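Local coordinates for protein Alp7A (Bacillus subtilis, PDB 5EC0) that binds ADP and, as a plasmid-encoded actin-like protein of the bacterial cytoskeleton, probably forms filaments that segregate plasmid DNA, at residues E253-H258 with F289-I294; A241-H246 with K300-I305. One frame throughout, in Å; residues are numbered along the deposited sequence.

In the fold
Both contacts draw on helix 243-254 and helix 292-313 of the C-terminal domain of this actin-like fold; contact 2 packs the helices themselves, contact 1 the turn after one against the strand-to-helix corner that begins the other. Contact 2 lies about 19 Å from the chain centre, centre to centre, and Phe243 there touches the bound ADP. Contact 1, centred about 17 Å from contact 2 and about 28 Å from the chain centre, is more peripheral. Each is partly buried, with two buried residues among six that touch, and neither has a hydrogen bond across it. Leucine and isoleucine methyls with a histidine-phenylalanine pair make up contact 1, whereas contact 2 is an aromatic cluster centred on one tyrosine.

Contact 1: E253-H258 with F289-I294; sequences EKLLEH and FDLTDI
His258 meets Phe289 and Leu291 on two different sides of its imidazole, joining the turn after helix 243-254 to the strand-to-helix corner that opens helix 292-313, in the C-terminal domain of an actin-like fold. With CG anti to the carbonyl carbon (chi1 -66°), the ring presents an edge to Phe289: NE2 of His258 leads, 3.6 Å from CG of Phe289, which lies near the imidazole plane. The pair is offset edge-to-face, the planes inclined at 69° and the centroids 5.2 Å apart. Leu291 instead comes over a face of the imidazole. Its CD2 sits 3.9 Å from the centroid of the His258 ring and 16° off the normal, the geometry of a CH-pi contact. That same CD2 of Leu291 lies 3.8 Å from CD2 of Leu255 and thus links the aromatic pair to an aliphatic patch. Leu255 and Ile294 run past each other in opposite directions, CG2 of Ile294 4.1 Å from CD2 of Leu255. Leu265 and Phe268 of helix 262-272 extend the apolar packing around Leu255 and Leu291. The corner itself is an Asx turn: OD1 of Asp290 accepts from Thr292 N at 2.9 Å, and also from Thr292 OG1 at 2.6 Å.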
# COMPACT_ATOMS: atom_id res chain seq x y z
N GLU A 253 2.12 14.49 -23.80
CA GLU A 253 1.95 14.30 -25.24
C GLU A 253 0.51 14.52 -25.71
O GLU A 253 0.29 15.14 -26.75
CB GLU A 253 2.41 12.90 -25.65
CG GLU A 253 3.92 12.75 -25.70
CD GLU A 253 4.35 11.35 -26.10
OE1 GLU A 253 3.53 10.42 -25.98
OE2 GLU A 253 5.51 11.18 -26.54
N LYS A 254 -0.47 14.05 -24.94
CA LYS A 254 -1.84 14.02 -25.44
C LYS A 254 -2.88 14.78 -24.60
O LYS A 254 -4.01 14.99 -25.06
CB LYS A 254 -2.28 12.56 -25.60
CG LYS A 254 -1.43 11.78 -26.58
CD LYS A 254 -2.21 10.66 -27.25
CE LYS A 254 -1.42 10.09 -28.42
NZ LYS A 254 -0.01 9.79 -28.03
N LEU A 255 -2.51 15.21 -23.39
CA LEU A 255 -3.49 15.76 -22.46
C LEU A 255 -3.04 17.01 -21.70
O LEU A 255 -3.62 17.34 -20.67
CB LEU A 255 -3.89 14.68 -21.44
CG LEU A 255 -4.64 13.45 -21.95
CD1 LEU A 255 -4.92 12.52 -20.80
CD2 LEU A 255 -5.94 13.83 -22.65
N LEU A 256 -2.05 17.72 -22.22
CA LEU A 256 -1.49 18.91 -21.56
C LEU A 256 -2.55 19.94 -21.19
O LEU A 256 -2.38 20.72 -20.26
CB LEU A 256 -0.44 19.54 -22.48
CG LEU A 256 0.88 20.03 -21.89
CD1 LEU A 256 1.42 19.07 -20.85
CD2 LEU A 256 1.88 20.20 -23.01
N GLU A 257 -3.64 19.94 -21.94
CA GLU A 257 -4.75 20.86 -21.76
C GLU A 257 -5.51 20.57 -20.48
O GLU A 257 -6.10 21.45 -19.86
CB GLU A 257 -5.70 20.75 -22.95
CG GLU A 257 -5.01 20.56 -24.28
CD GLU A 257 -5.98 20.28 -25.40
OE1 GLU A 257 -7.17 20.05 -25.12
OE2 GLU A 257 -5.54 20.26 -26.57
N HIS A 258 -5.50 19.30 -20.08
CA HIS A 258 -6.43 18.81 -19.07
C HIS A 258 -5.79 18.54 -17.72
O HIS A 258 -6.49 18.44 -16.71
CB HIS A 258 -7.11 17.54 -19.58
CG HIS A 258 -8.00 17.77 -20.75
ND1 HIS A 258 -7.59 17.55 -22.05
CD2 HIS A 258 -9.28 18.21 -20.83
CE1 HIS A 258 -8.58 17.84 -22.88
NE2 HIS A 258 -9.62 18.24 -22.16
N PHE A 289 -15.49 17.34 -21.48
CA PHE A 289 -14.45 16.75 -22.33
C PHE A 289 -14.38 15.24 -22.13
O PHE A 289 -13.93 14.77 -21.09
CB PHE A 289 -13.09 17.41 -22.03
CG PHE A 289 -13.12 18.91 -22.16
CD1 PHE A 289 -13.47 19.70 -21.07
CD2 PHE A 289 -12.85 19.53 -23.37
CE1 PHE A 289 -13.52 21.08 -21.18
CE2 PHE A 289 -12.91 20.91 -23.49
CZ PHE A 289 -13.24 21.69 -22.39
N ASP A 290 -14.86 14.50 -23.12
CA ASP A 290 -14.77 13.05 -23.11
C ASP A 290 -13.34 12.63 -23.43
O ASP A 290 -12.86 12.84 -24.54
CB ASP A 290 -15.76 12.42 -24.11
CG ASP A 290 -15.87 10.90 -23.97
OD1 ASP A 290 -14.92 10.27 -23.48
OD2 ASP A 290 -16.91 10.33 -24.37
N LEU A 291 -12.66 12.06 -22.44
CA LEU A 291 -11.27 11.65 -22.60
C LEU A 291 -11.15 10.13 -22.68
O LEU A 291 -10.04 9.61 -22.66
CB LEU A 291 -10.43 12.18 -21.44
CG LEU A 291 -10.29 13.70 -21.29
CD1 LEU A 291 -9.41 14.06 -20.10
CD2 LEU A 291 -9.72 14.29 -22.56
N THR A 292 -12.28 9.44 -22.79
CA THR A 292 -12.33 7.98 -22.67
C THR A 292 -11.43 7.23 -23.65
O THR A 292 -10.65 6.37 -23.24
CB THR A 292 -13.76 7.43 -22.87
OG1 THR A 292 -14.68 8.15 -22.04
CG2 THR A 292 -13.81 5.94 -22.52
N ASP A 293 -11.56 7.53 -24.93
CA ASP A 293 -10.79 6.85 -25.97
C ASP A 293 -9.29 6.99 -25.75
O ASP A 293 -8.54 6.01 -25.88
CB ASP A 293 -11.14 7.40 -27.37
CG ASP A 293 -12.48 6.91 -27.88
OD1 ASP A 293 -13.02 5.92 -27.34
OD2 ASP A 293 -12.99 7.53 -28.85
N ILE A 294 -8.85 8.20 -25.42
CA ILE A 294 -7.43 8.48 -25.27
C ILE A 294 -6.86 7.66 -24.13
O ILE A 294 -5.75 7.11 -24.21
CB ILE A 294 -7.18 9.98 -25.02
CG1 ILE A 294 -7.48 10.77 -26.30
CG2 ILE A 294 -5.75 10.22 -24.54
CD1 ILE A 294 -7.15 12.23 -26.20

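Contact 2: A241-H246 with K300-I305; sequences APFLAH and KEYTEI
Tyr302 extends from helix 292-313 between Phe243 and His246, and each of the two meets a different part of it. All three side chains have CG anti to the backbone N; in Tyr302 (chi1 -176°) this sends the ring out from its helix until the phenol end reaches the first turn of helix 243-254. The side chains of Phe243 and Tyr302 cross at about a right angle, while their ring planes are inclined at 63°, the edge of Phe243 toward the face of Tyr302. CD1 of Phe243 comes within 3.5 Å of CE2 of Tyr302, above the plane near the rim. The same torsion in His246 carries its imidazole back along the tyrosine to the root of that side chain. There CB of Tyr302 stands 3.8 Å from the centroid of the His246 ring, 12° off the normal, a CH-pi contact over the ring centre. The two rings themselves lie obliquely, CG of His246 being 3.7 Å from CD1 of Tyr302. This aromatic cluster ties together two helices of the actin-like ATPase fold beside the nucleotide: Phe243 touches ADP, and Val330 of helix 328-333 packs on both Phe243 and Tyr302. An alanine in place of Tyr302 would remove the ring against which Phe243 rests its edge and is likely to open a gap there. NE2 of His246 is hydrogen-bonded to OG of Ser298, which probably restrains the imidazole's rotation. OH of Tyr302 lies 3.3 Å from Phe243 N, but at an angle too poor for a hydrogen bond.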
# COMPACT_ATOMS: atom_id res chain seq x y z
N ALA A 241 10.11 0.01 -14.94
CA ALA A 241 9.79 0.94 -16.04
C ALA A 241 8.36 1.43 -15.79
O ALA A 241 7.41 0.98 -16.44
CB ALA A 241 9.92 0.27 -17.40
N PRO A 242 8.20 2.36 -14.84
CA PRO A 242 6.97 2.51 -14.06
C PRO A 242 5.74 3.05 -14.79
O PRO A 242 5.83 3.71 -15.83
CB PRO A 242 7.38 3.50 -12.96
CG PRO A 242 8.40 4.36 -13.62
CD PRO A 242 9.17 3.43 -14.53
N PHE A 243 4.59 2.76 -14.18
CA PHE A 243 3.30 3.26 -14.63
C PHE A 243 3.20 4.79 -14.61
O PHE A 243 2.60 5.39 -15.51
CB PHE A 243 2.21 2.65 -13.75
CG PHE A 243 0.83 3.12 -14.08
CD1 PHE A 243 0.23 2.79 -15.28
CD2 PHE A 243 0.11 3.87 -13.16
CE1 PHE A 243 -1.05 3.21 -15.57
CE2 PHE A 243 -1.17 4.29 -13.44
CZ PHE A 243 -1.76 3.96 -14.65
N LEU A 244 3.78 5.41 -13.59
CA LEU A 244 3.72 6.86 -13.47
C LEU A 244 4.45 7.56 -14.62
O LEU A 244 4.02 8.61 -15.09
CB LEU A 244 4.30 7.31 -12.13
CG LEU A 244 3.37 7.02 -10.96
CD1 LEU A 244 4.07 7.28 -9.65
CD2 LEU A 244 2.11 7.86 -11.07
N ALA A 245 5.55 6.96 -15.08
CA ALA A 245 6.28 7.53 -16.21
C ALA A 245 5.42 7.42 -17.45
O ALA A 245 5.45 8.29 -18.33
CB ALA A 245 7.61 6.84 -16.40
N HIS A 246 4.63 6.36 -17.52
CA HIS A 246 3.77 6.13 -18.67
C HIS A 246 2.64 7.17 -18.69
O HIS A 246 2.24 7.64 -19.75
CB HIS A 246 3.21 4.71 -18.65
CG HIS A 246 2.34 4.39 -19.83
ND1 HIS A 246 2.82 3.73 -20.94
CD2 HIS A 246 1.03 4.62 -20.06
CE1 HIS A 246 1.83 3.57 -21.81
NE2 HIS A 246 0.74 4.11 -21.30
N LYS A 300 -4.29 0.31 -22.46
CA LYS A 300 -4.18 -0.98 -23.12
C LYS A 300 -2.74 -1.21 -23.55
O LYS A 300 -2.22 -2.32 -23.38
CB LYS A 300 -5.12 -1.08 -24.32
CG LYS A 300 -5.34 -2.51 -24.81
CD LYS A 300 -6.05 -2.54 -26.16
CE LYS A 300 -6.06 -3.94 -26.76
NZ LYS A 300 -6.64 -3.89 -28.13
N GLU A 301 -2.11 -0.17 -24.09
CA GLU A 301 -0.67 -0.20 -24.40
C GLU A 301 0.16 -0.67 -23.21
O GLU A 301 0.94 -1.61 -23.32
CB GLU A 301 -0.15 1.18 -24.83
CG GLU A 301 -0.70 1.75 -26.12
CD GLU A 301 -0.27 3.19 -26.33
OE1 GLU A 301 0.80 3.58 -25.80
OE2 GLU A 301 -1.01 3.94 -27.01
N TYR A 302 -0.02 0.02 -22.08
CA TYR A 302 0.71 -0.29 -20.87
C TYR A 302 0.46 -1.74 -20.43
O TYR A 302 1.38 -2.47 -20.09
CB TYR A 302 0.33 0.68 -19.74
CG TYR A 302 1.14 0.47 -18.48
CD1 TYR A 302 2.46 0.93 -18.39
CD2 TYR A 302 0.60 -0.21 -17.38
CE1 TYR A 302 3.22 0.72 -17.24
CE2 TYR A 302 1.35 -0.42 -16.23
CZ TYR A 302 2.66 0.04 -16.17
OH TYR A 302 3.42 -0.16 -15.04
N THR A 303 -0.81 -2.15 -20.46
CA THR A 303 -1.19 -3.50 -20.06
C THR A 303 -0.50 -4.56 -20.94
O THR A 303 -0.06 -5.60 -20.45
CB THR A 303 -2.73 -3.66 -20.11
OG1 THR A 303 -3.33 -2.73 -19.21
CG2 THR A 303 -3.16 -5.08 -19.72
N GLU A 304 -0.40 -4.28 -22.23
CA GLU A 304 0.28 -5.19 -23.15
C GLU A 304 1.74 -5.37 -22.72
O GLU A 304 2.27 -6.48 -22.74
CB GLU A 304 0.16 -4.69 -24.60
CG GLU A 304 -0.97 -5.42 -25.36
CD GLU A 304 -1.53 -4.65 -26.54
OE1 GLU A 304 -1.18 -3.47 -26.71
OE2 GLU A 304 -2.33 -5.23 -27.31
N ILE A 305 2.38 -4.29 -22.30
CA ILE A 305 3.72 -4.39 -21.74
C ILE A 305 3.71 -5.22 -20.44
O ILE A 305 4.60 -6.04 -20.22
CB ILE A 305 4.32 -2.98 -21.49
CG1 ILE A 305 4.53 -2.25 -22.82
CG2 ILE A 305 5.65 -3.07 -20.77
CD1 ILE A 305 4.52 -0.74 -22.70